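Local coordinates for C-type diheme-containing protein (Kuenenia stuttgartiensis, PDB 6H5L) that carries covalently bound heme c groups and probably passes electrons along within a 60-heme reductase complex of an anammox bacterium, at residues T53-S58 with P110-G115; L116-T121 with R208-H213; N178-V183 with Y214-V219. All coordinates share one frame; numbering follows the deposited sequence.

Contact 1. Residues T53-S58 with P110-G115; sequences TTPSGS and PSVDVG
Thr53 and Val112 meet through their peptide groups, the flat groups of this contact, since neither segment brings an aromatic ring. The backbone N of Val112 lies 2.8 Å from O of Thr53 and donates to it. The bond is straight, 170° at the hydrogen. The two methyls of Val112 lie beside the same oxygen. Pro55 opens a type II beta turn that runs to Ser58, closed by the bond from Ser58 N to Pro55 O. Gly57 has the positive phi (90°) expected at the third position of such a turn. Pro55 brings its puckered ring, not a flat one. Its CD lies 3.7 Å from Pro110 O, and its CG comes to 4.2 Å from Val112 CG1, the two side chains running antiparallel alongside each other.

The contact joins this turn and its lead-in, between helices 20-23 and 62-71, to the long connection between helices 102-105 and 122-135. It lies at the surface. Thr54 faces away from the partner segment, and its OG1 is bonded to Leu59 O. The loop is also tied down through Ser58 OG, bonded to Glu109 N just before the other segment. Val112 also touches Leu185 of helix 180-189.

The remaining cross-link is between hydroxyls. Thr53 OG1 sits between its own N and carbonyl carbon (chi1 54°), which sets it beside Ser111, and Ser111 OG donates to it at 3.1 Å.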
loop_
_atom_site.group_PDB
_atom_site.type_symbol
_atom_site.label_atom_id
_atom_site.label_comp_id
_atom_site.label_asym_id
_atom_site.label_seq_id
_atom_site.Cartn_x
_atom_site.Cartn_y
_atom_site.Cartn_z
ATOM N N THR B 53 -26.118 -45.568 3.357
ATOM C CA THR B 53 -25.853 -45.830 4.763
ATOM C C THR B 53 -25.420 -47.273 4.987
ATOM O O THR B 53 -25.291 -47.706 6.137
ATOM C CB THR B 53 -27.088 -45.505 5.608
ATOM O OG1 THR B 53 -28.221 -46.208 5.084
ATOM C CG2 THR B 53 -27.370 -44.014 5.577
ATOM N N THR B 54 -25.190 -48.020 3.911
ATOM C CA THR B 54 -24.816 -49.425 3.924
ATOM C C THR B 54 -23.333 -49.590 3.607
ATOM O O THR B 54 -22.720 -48.713 2.990
ATOM C CB THR B 54 -25.660 -50.196 2.901
ATOM O OG1 THR B 54 -25.367 -49.721 1.586
ATOM C CG2 THR B 54 -27.143 -50.000 3.185
ATOM N N PRO B 55 -22.722 -50.700 4.021
ATOM C CA PRO B 55 -21.286 -50.893 3.779
ATOM C C PRO B 55 -20.952 -50.984 2.293
ATOM O O PRO B 55 -21.822 -51.020 1.421
ATOM C CB PRO B 55 -20.982 -52.213 4.496
ATOM C CG PRO B 55 -22.042 -52.336 5.530
ATOM C CD PRO B 55 -23.269 -51.747 4.900
ATOM N N SER B 56 -19.647 -51.031 2.025
ATOM C CA SER B 56 -19.137 -51.052 0.657
ATOM C C SER B 56 -19.569 -52.321 -0.070
ATOM O O SER B 56 -19.468 -53.428 0.468
ATOM C CB SER B 56 -17.611 -50.935 0.666
ATOM O OG SER B 56 -17.081 -51.069 -0.641
ATOM N N GLY B 57 -20.047 -52.153 -1.303
ATOM C CA GLY B 57 -20.522 -53.255 -2.107
ATOM C C GLY B 57 -21.994 -53.563 -1.951
ATOM O O GLY B 57 -22.551 -54.299 -2.777
ATOM N N SER B 58 -22.641 -53.020 -0.927
ATOM C CA SER B 58 -24.047 -53.285 -0.686
ATOM C C SER B 58 -24.927 -52.396 -1.558
ATOM O O SER B 58 -24.506 -51.350 -2.060
ATOM C CB SER B 58 -24.392 -53.067 0.787
ATOM O OG SER B 58 -25.794 -52.979 0.980
ATOM N N PRO B 110 -27.580 -54.156 6.425
ATOM C CA PRO B 110 -28.101 -53.265 7.470
ATOM C C PRO B 110 -27.358 -51.937 7.498
ATOM O O PRO B 110 -26.151 -51.874 7.253
ATOM C CB PRO B 110 -27.881 -54.066 8.760
ATOM C CG PRO B 110 -26.806 -55.042 8.425
ATOM C CD PRO B 110 -27.049 -55.407 6.994
ATOM N N SER B 111 -28.100 -50.869 7.787
ATOM C CA SER B 111 -27.502 -49.545 7.876
ATOM C C SER B 111 -26.466 -49.500 8.991
ATOM O O SER B 111 -26.645 -50.096 10.057
ATOM C CB SER B 111 -28.580 -48.486 8.120
ATOM O OG SER B 111 -29.441 -48.360 7.002
ATOM N N VAL B 112 -25.367 -48.789 8.736
ATOM C CA VAL B 112 -24.348 -48.634 9.761
ATOM C C VAL B 112 -24.847 -47.691 10.851
ATOM O O VAL B 112 -25.763 -46.882 10.655
ATOM C CB VAL B 112 -23.028 -48.132 9.153
ATOM C CG1 VAL B 112 -22.566 -49.063 8.042
ATOM C CG2 VAL B 112 -23.186 -46.710 8.633
ATOM N N ASP B 113 -24.234 -47.805 12.025
ATOM C CA ASP B 113 -24.573 -46.976 13.177
ATOM C C ASP B 113 -23.585 -45.817 13.236
ATOM O O ASP B 113 -22.385 -46.026 13.444
ATOM C CB ASP B 113 -24.547 -47.797 14.463
ATOM C CG ASP B 113 -25.498 -48.978 14.416
ATOM O OD1 ASP B 113 -26.592 -48.835 13.829
ATOM O OD2 ASP B 113 -25.146 -50.047 14.959
ATOM N N VAL B 114 -24.093 -44.597 13.040
ATOM C CA VAL B 114 -23.233 -43.416 13.037
ATOM C C VAL B 114 -22.553 -43.248 14.389
ATOM O O VAL B 114 -21.336 -43.044 14.473
ATOM C CB VAL B 114 -24.043 -42.163 12.659
ATOM C CG1 VAL B 114 -23.181 -40.918 12.797
ATOM C CG2 VAL B 114 -24.596 -42.291 11.248
ATOM N N GLY B 115 -23.328 -43.334 15.463
ATOM C CA GLY B 115 -22.800 -43.039 16.773
ATOM C C GLY B 115 -22.852 -41.550 17.060
ATOM O O GLY B 115 -23.542 -40.773 16.391
#

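Contact 2. Residues L116-T121 with R208-H213; sequences LPLRPT and RWYLTH. With HEC (heme c), chain K.
Pro117 lies over the indole of Trp209, and Pro120 over the imidazole of His213. These two CH-pi contacts are the main feature. CA of Pro117 is 3.6 Å from the centroid of the six-membered ring of Trp209, 14° off its normal. CB of Pro117 comes down on the outer rim, 3.5 Å from Trp209 CH2. CB of Pro120 sits almost straight above the His213 ring, 3.8 Å from its centroid.

The apolar contacts centre on Leu118, whose side chain points at the helix. Its CD2 is 4.0 Å from both Trp209 CB and Tyr210 CE1.

Polar groups meet at the edge of the imidazole. Leu118 O lies near its plane, 3.1 Å from His213 NE2. The ring's other nitrogen, ND1, is hydrogen-bonded to Thr124 OG1 on helix 122-135. On the helix itself, Arg208 O accepts from both Thr212 N and Thr212 OG1. Arg119 turns away, and its NH1 bonds to Tyr71 O of the second subunit.

Heme c touches another side of helix 205-217. With CG of Leu211 anti to its N (chi1 -180°), the end of the leucine is carried out to the heme, and its CD2 lies 3.6 Å from the heme methyl CMB.

Trp209 also stacks on Tyr184 of helix 180-189; an alanine here would probably leave Pro117 without the face it rests on and Tyr184 without its stacking partner.

This is the C-terminal helix of a cytochrome c domain, covered by the extended chain that leads into helix 122-135. The chemistry is mostly proline C-H against ring faces, which implies a fit set by shape more than by charge.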
loop_
_atom_site.group_PDB
_atom_site.type_symbol
_atom_site.label_atom_id
_atom_site.label_comp_id
_atom_site.label_asym_id
_atom_site.label_seq_id
_atom_site.Cartn_x
_atom_site.Cartn_y
_atom_site.Cartn_z
ATOM N N LEU B 116 -22.099 -41.150 18.070
ATOM C CA LEU B 116 -22.090 -39.745 18.452
ATOM C C LEU B 116 -20.904 -39.042 17.815
ATOM O O LEU B 116 -19.765 -39.503 17.971
ATOM C CB LEU B 116 -22.019 -39.611 19.970
ATOM C CG LEU B 116 -23.043 -40.446 20.742
ATOM C CD1 LEU B 116 -22.734 -40.426 22.227
ATOM C CD2 LEU B 116 -24.454 -39.941 20.476
ATOM N N PRO B 117 -21.121 -37.945 17.092
ATOM C CA PRO B 117 -19.990 -37.217 16.503
ATOM C C PRO B 117 -19.062 -36.671 17.580
ATOM O O PRO B 117 -19.500 -36.010 18.524
ATOM C CB PRO B 117 -20.666 -36.092 15.706
ATOM C CG PRO B 117 -22.035 -35.965 16.294
ATOM C CD PRO B 117 -22.417 -37.346 16.729
ATOM N N LEU B 118 -17.772 -36.963 17.434
ATOM C CA LEU B 118 -16.782 -36.521 18.405
ATOM C C LEU B 118 -16.568 -35.014 18.316
ATOM O O LEU B 118 -16.752 -34.396 17.264
ATOM C CB LEU B 118 -15.453 -37.249 18.191
ATOM C CG LEU B 118 -15.167 -38.497 19.031
ATOM C CD1 LEU B 118 -16.420 -39.337 19.185
ATOM C CD2 LEU B 118 -14.051 -39.322 18.402
ATOM N N ARG B 119 -16.168 -34.430 19.436
ATOM C CA ARG B 119 -15.948 -32.991 19.518
ATOM C C ARG B 119 -14.678 -32.606 18.769
ATOM O O ARG B 119 -13.595 -33.104 19.107
ATOM C CB ARG B 119 -15.859 -32.567 20.981
ATOM C CG ARG B 119 -15.459 -31.121 21.205
ATOM C CD ARG B 119 -16.671 -30.211 21.330
ATOM N NE ARG B 119 -16.330 -28.957 21.997
ATOM C CZ ARG B 119 -16.439 -28.755 23.307
ATOM N NH1 ARG B 119 -16.889 -29.721 24.095
ATOM N NH2 ARG B 119 -16.100 -27.585 23.831
ATOM N N PRO B 120 -14.754 -31.744 17.757
ATOM C CA PRO B 120 -13.534 -31.332 17.052
ATOM C C PRO B 120 -12.644 -30.467 17.929
ATOM O O PRO B 120 -13.108 -29.542 18.600
ATOM C CB PRO B 120 -14.067 -30.547 15.849
ATOM C CG PRO B 120 -15.421 -30.076 16.274
ATOM C CD PRO B 120 -15.967 -31.155 17.166
ATOM N N THR B 121 -11.350 -30.785 17.923
ATOM C CA THR B 121 -10.353 -30.053 18.691
ATOM C C THR B 121 -9.112 -29.870 17.828
ATOM O O THR B 121 -9.020 -30.398 16.718
ATOM C CB THR B 121 -9.975 -30.782 19.990
ATOM O OG1 THR B 121 -9.255 -31.981 19.674
ATOM C CG2 THR B 121 -11.213 -31.143 20.796
ATOM N N ARG B 208 -11.942 -42.208 12.114
ATOM C CA ARG B 208 -12.656 -41.600 11.000
ATOM C C ARG B 208 -13.326 -40.288 11.388
ATOM O O ARG B 208 -13.588 -39.460 10.509
ATOM C CB ARG B 208 -13.689 -42.576 10.435
ATOM C CG ARG B 208 -13.062 -43.797 9.773
ATOM C CD ARG B 208 -14.089 -44.627 9.022
ATOM N NE ARG B 208 -15.181 -45.058 9.888
ATOM C CZ ARG B 208 -15.126 -46.116 10.691
ATOM N NH1 ARG B 208 -14.027 -46.857 10.742
ATOM N NH2 ARG B 208 -16.168 -46.431 11.444
ATOM N N TRP B 209 -13.606 -40.078 12.676
ATOM C CA TRP B 209 -14.011 -38.750 13.123
ATOM C C TRP B 209 -12.821 -37.800 13.143
ATOM O O TRP B 209 -12.959 -36.620 12.798
ATOM C CB TRP B 209 -14.667 -38.822 14.502
ATOM C CG TRP B 209 -16.058 -39.384 14.483
ATOM C CD1 TRP B 209 -16.468 -40.576 15.004
ATOM C CD2 TRP B 209 -17.224 -38.776 13.908
ATOM N NE1 TRP B 209 -17.814 -40.749 14.793
ATOM C CE2 TRP B 209 -18.302 -39.659 14.121
ATOM C CE3 TRP B 209 -17.460 -37.574 13.235
ATOM C CZ2 TRP B 209 -19.595 -39.378 13.686
ATOM C CZ3 TRP B 209 -18.745 -37.295 12.803
ATOM C CH2 TRP B 209 -19.796 -38.194 13.029
ATOM N N TYR B 210 -11.647 -38.290 13.555
ATOM C CA TYR B 210 -10.422 -37.505 13.414
ATOM C C TYR B 210 -10.213 -37.100 11.963
ATOM O O TYR B 210 -9.951 -35.930 11.658
ATOM C CB TYR B 210 -9.207 -38.299 13.905
ATOM C CG TYR B 210 -9.266 -38.833 15.321
ATOM C CD1 TYR B 210 -10.129 -38.292 16.266
ATOM C CD2 TYR B 210 -8.439 -39.879 15.713
ATOM C CE1 TYR B 210 -10.172 -38.788 17.559
ATOM C CE2 TYR B 210 -8.474 -40.378 16.998
ATOM C CZ TYR B 210 -9.341 -39.830 17.918
ATOM O OH TYR B 210 -9.378 -40.326 19.201
ATOM N N LEU B 211 -10.322 -38.071 11.052
ATOM C CA LEU B 211 -10.144 -37.795 9.631
ATOM C C LEU B 211 -11.205 -36.831 9.120
ATOM O O LEU B 211 -10.904 -35.923 8.337
ATOM C CB LEU B 211 -10.186 -39.105 8.846
ATOM C CG LEU B 211 -10.014 -39.054 7.330
ATOM C CD1 LEU B 211 -8.632 -38.544 6.962
ATOM C CD2 LEU B 211 -10.257 -40.434 6.740
ATOM N N THR B 212 -12.456 -37.015 9.548
ATOM C CA THR B 212 -13.519 -36.096 9.151
ATOM C C THR B 212 -13.209 -34.672 9.596
ATOM O O THR B 212 -13.390 -33.721 8.828
ATOM C CB THR B 212 -14.857 -36.555 9.731
ATOM O OG1 THR B 212 -15.241 -37.797 9.130
ATOM C CG2 THR B 212 -15.935 -35.519 9.481
ATOM N N HIS B 213 -12.731 -34.510 10.833
ATOM C CA HIS B 213 -12.438 -33.174 11.346
ATOM C C HIS B 213 -11.361 -32.483 10.518
ATOM O O HIS B 213 -11.440 -31.274 10.273
ATOM C CB HIS B 213 -12.019 -33.255 12.814
ATOM C CG HIS B 213 -13.117 -33.701 13.730
ATOM N ND1 HIS B 213 -12.881 -34.139 15.016
ATOM C CD2 HIS B 213 -14.456 -33.774 13.546
ATOM C CE1 HIS B 213 -14.029 -34.464 15.585
ATOM N NE2 HIS B 213 -15.000 -34.252 14.715
HETATM FE FE HEC K . -11.332 -39.705 -1.907
HETATM C CHA HEC K . -14.447 -38.754 -2.992
HETATM C CHB HEC K . -11.859 -38.015 1.039
HETATM C CHC HEC K . -8.380 -40.939 -0.659
HETATM C CHD HEC K . -10.460 -40.745 -5.046
HETATM N NA HEC K . -12.899 -38.634 -1.095
HETATM C C1A HEC K . -14.046 -38.263 -1.768
HETATM C C2A HEC K . -14.745 -37.280 -0.960
HETATM C C3A HEC K . -14.027 -37.074 0.151
HETATM C C4A HEC K . -12.852 -37.923 0.089
HETATM C CMA HEC K . -14.376 -36.109 1.306
HETATM C CAA HEC K . -16.078 -36.590 -1.334
HETATM C CBA HEC K . -17.232 -37.202 -0.541
HETATM C CGA HEC K . -18.525 -36.546 -0.950
HETATM O O1A HEC K . -18.512 -35.743 -1.919
HETATM O O2A HEC K . -19.572 -36.827 -0.313
HETATM N NB HEC K . -10.264 -39.451 -0.160
HETATM C C1B HEC K . -10.759 -38.845 0.978
HETATM C C2B HEC K . -9.929 -39.240 2.097
HETATM C C3B HEC K . -8.962 -40.047 1.633
HETATM C C4B HEC K . -9.158 -40.195 0.202
HETATM C CMB HEC K . -10.146 -38.759 3.549
HETATM C CAB HEC K . -7.820 -40.719 2.432
HETATM C CBB HEC K . -8.344 -41.682 3.521
HETATM N NC HEC K . -9.699 -40.626 -2.711
HETATM C C1C HEC K . -8.620 -41.126 -2.005
HETATM C C2C HEC K . -7.864 -41.989 -2.892
HETATM C C3C HEC K . -8.361 -41.829 -4.128
HETATM C C4C HEC K . -9.579 -41.039 -4.024
HETATM C CMC HEC K . -6.487 -42.599 -2.536
HETATM C CAC HEC K . -7.828 -42.486 -5.425
HETATM C CBC HEC K . -8.016 -44.018 -5.374
HETATM N ND HEC K . -12.305 -39.727 -3.748
HETATM C C1D HEC K . -11.746 -40.255 -4.910
HETATM C C2D HEC K . -12.742 -40.203 -5.958
HETATM C C3D HEC K . -13.990 -39.580 -5.317
HETATM C C4D HEC K . -13.623 -39.317 -3.944
HETATM C CMD HEC K . -12.581 -40.678 -7.417
HETATM C CAD HEC K . -15.352 -39.293 -5.989
HETATM C CBD HEC K . -15.284 -37.967 -6.740
HETATM C CGD HEC K . -16.557 -37.747 -7.517
HETATM O O1D HEC K . -17.537 -38.507 -7.302
HETATM O O2D HEC K . -16.591 -36.810 -8.357
#

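Contact 3. Residues N178-V183 with Y214-V219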
loop_
_atom_site.group_PDB
_atom_site.type_symbol
_atom_site.label_atom_id
_atom_site.label_comp_id
_atom_site.label_asym_id
_atom_site.label_seq_id
_atom_site.Cartn_x
_atom_site.Cartn_y
_atom_site.Cartn_z
ATOM N N ASN B 178 -22.719 -31.936 3.122
ATOM C CA ASN B 178 -21.622 -31.224 3.764
ATOM C C ASN B 178 -21.654 -31.323 5.284
ATOM O O ASN B 178 -20.954 -30.562 5.959
ATOM C CB ASN B 178 -21.621 -29.752 3.337
ATOM C CG ASN B 178 -22.932 -29.048 3.637
ATOM O OD1 ASN B 178 -23.790 -29.570 4.350
ATOM N ND2 ASN B 178 -23.091 -27.847 3.093
ATOM N N SER B 179 -22.446 -32.233 5.834
ATOM C CA SER B 179 -22.501 -32.405 7.276
ATOM C C SER B 179 -21.311 -33.231 7.763
ATOM O O SER B 179 -20.784 -34.066 7.024
ATOM C CB SER B 179 -23.803 -33.092 7.677
ATOM O OG SER B 179 -23.777 -33.513 9.032
ATOM N N PRO B 180 -20.862 -33.006 9.001
ATOM C CA PRO B 180 -19.832 -33.891 9.566
ATOM C C PRO B 180 -20.276 -35.342 9.638
ATOM O O PRO B 180 -19.445 -36.246 9.482
ATOM C CB PRO B 180 -19.585 -33.300 10.961
ATOM C CG PRO B 180 -20.023 -31.874 10.855
ATOM C CD PRO B 180 -21.171 -31.871 9.890
ATOM N N THR B 181 -21.570 -35.591 9.865
ATOM C CA THR B 181 -22.087 -36.956 9.804
ATOM C C THR B 181 -22.046 -37.494 8.379
ATOM O O THR B 181 -21.750 -38.674 8.163
ATOM C CB THR B 181 -23.514 -37.003 10.356
ATOM O OG1 THR B 181 -23.521 -36.546 11.716
ATOM C CG2 THR B 181 -24.072 -38.421 10.297
ATOM N N ASP B 182 -22.334 -36.637 7.395
ATOM C CA ASP B 182 -22.315 -37.065 6.000
ATOM C C ASP B 182 -20.912 -37.478 5.573
ATOM O O ASP B 182 -20.725 -38.529 4.946
ATOM C CB ASP B 182 -22.844 -35.944 5.103
ATOM C CG ASP B 182 -24.306 -35.638 5.354
ATOM O OD1 ASP B 182 -24.975 -36.444 6.034
ATOM O OD2 ASP B 182 -24.784 -34.588 4.876
ATOM N N VAL B 183 -19.911 -36.663 5.907
ATOM C CA VAL B 183 -18.538 -36.981 5.527
ATOM C C VAL B 183 -18.052 -38.220 6.268
ATOM O O VAL B 183 -17.346 -39.063 5.701
ATOM C CB VAL B 183 -17.622 -35.768 5.772
ATOM C CG1 VAL B 183 -16.169 -36.130 5.509
ATOM C CG2 VAL B 183 -18.046 -34.604 4.890
ATOM N N TYR B 214 -10.347 -33.231 10.079
ATOM C CA TYR B 214 -9.301 -32.624 9.260
ATOM C C TYR B 214 -9.809 -32.299 7.861
ATOM O O TYR B 214 -9.406 -31.291 7.268
ATOM C CB TYR B 214 -8.080 -33.537 9.177
ATOM C CG TYR B 214 -7.020 -32.999 8.245
ATOM C CD1 TYR B 214 -6.238 -31.910 8.608
ATOM C CD2 TYR B 214 -6.813 -33.568 6.993
ATOM C CE1 TYR B 214 -5.273 -31.407 7.754
ATOM C CE2 TYR B 214 -5.851 -33.072 6.135
ATOM C CZ TYR B 214 -5.083 -31.993 6.521
ATOM O OH TYR B 214 -4.125 -31.501 5.665
ATOM N N VAL B 215 -10.678 -33.147 7.309
ATOM C CA VAL B 215 -11.244 -32.869 5.991
ATOM C C VAL B 215 -12.080 -31.596 6.030
ATOM O O VAL B 215 -11.999 -30.755 5.125
ATOM C CB VAL B 215 -12.063 -34.074 5.492
ATOM C CG1 VAL B 215 -12.834 -33.707 4.233
ATOM C CG2 VAL B 215 -11.153 -35.261 5.229
ATOM N N MET B 216 -12.893 -31.431 7.077
ATOM C CA MET B 216 -13.639 -30.189 7.243
ATOM C C MET B 216 -12.707 -29.000 7.442
ATOM O O MET B 216 -13.048 -27.874 7.061
ATOM C CB MET B 216 -14.604 -30.308 8.423
ATOM C CG MET B 216 -15.574 -31.477 8.324
ATOM S SD MET B 216 -16.697 -31.354 6.919
ATOM C CE MET B 216 -18.238 -30.995 7.756
ATOM N N SER B 217 -11.533 -29.231 8.035
ATOM C CA SER B 217 -10.565 -28.154 8.222
ATOM C C SER B 217 -10.068 -27.604 6.892
ATOM O O SER B 217 -9.709 -26.424 6.804
ATOM C CB SER B 217 -9.389 -28.651 9.064
ATOM O OG SER B 217 -8.211 -27.913 8.784
ATOM N N LEU B 218 -10.037 -28.436 5.851
ATOM C CA LEU B 218 -9.561 -28.003 4.542
ATOM C C LEU B 218 -10.564 -27.122 3.808
ATOM O O LEU B 218 -10.191 -26.476 2.823
ATOM C CB LEU B 218 -9.212 -29.222 3.684
ATOM C CG LEU B 218 -8.088 -30.103 4.236
ATOM C CD1 LEU B 218 -7.846 -31.305 3.335
ATOM C CD2 LEU B 218 -6.812 -29.294 4.412
ATOM N N VAL B 219 -11.821 -27.084 4.256
ATOM C CA VAL B 219 -12.796 -26.176 3.666
ATOM C C VAL B 219 -12.432 -24.734 4.008
ATOM O O VAL B 219 -11.729 -24.450 4.986
ATOM C CB VAL B 219 -14.215 -26.528 4.147
ATOM C CG1 VAL B 219 -15.276 -25.784 3.345
ATOM C CG2 VAL B 219 -14.446 -28.027 4.068
#
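The methyl CE of Met216 settles against Pro180 and the carbonyl of Asn178, in a shallow hollow made by backbone and proline ring. The side chain bends at chi2 (-63°) and again at chi3, which brings this methyl to the start of helix 180-189. Asn178 O is 3.3 Å from CE of Met216, and Pro180 CG is 3.7 Å from the same methyl. The Pro180 ring and the Met216 side chain lie roughly perpendicular.

One turn further along, Val183 packs beside the thioether. Its CG2 lies 4.1 Å from Met216 SD. Its other methyl, CG1, faces Val215 CG1 at 4.3 Å.

A capping box, Ser179 with Asp182, starts helix 180-189. Ser179 OG accepts from Thr181 N at 3.1 Å, and Ser179 N makes a weak bond to Asp182 OD2.

The contact thus joins the first turn of helix 180-189 to the last turns of helix 205-217. Val215 also touches heme c. Tyr214 turns instead to helix 122-135, where it meets Tyr132, and Ser179 and Asn178 face the second subunit.

Contacts 2 and 3 share helix 205-217, and their centres are about 9 Å apart. Trp209 CZ3 lies 3.6 Å from Pro180 O, which joins them directly. Contact 1 is more remote, with its centre about 18 Å from that of contact 2 and about 19 Å from that of contact 3. Val114 bridges the gap: its CG1 is 4.0 Å from Trp209 CZ2 and 3.6 Å from Thr181 CG2. Contacts 2 and 3 both reach the heme c through helix 205-217, by Leu211 and Val215. In contact 1 the side chain of Thr54 is about 9 Å from a bound heme c. Contacts 2 and 3 also touch the second subunit.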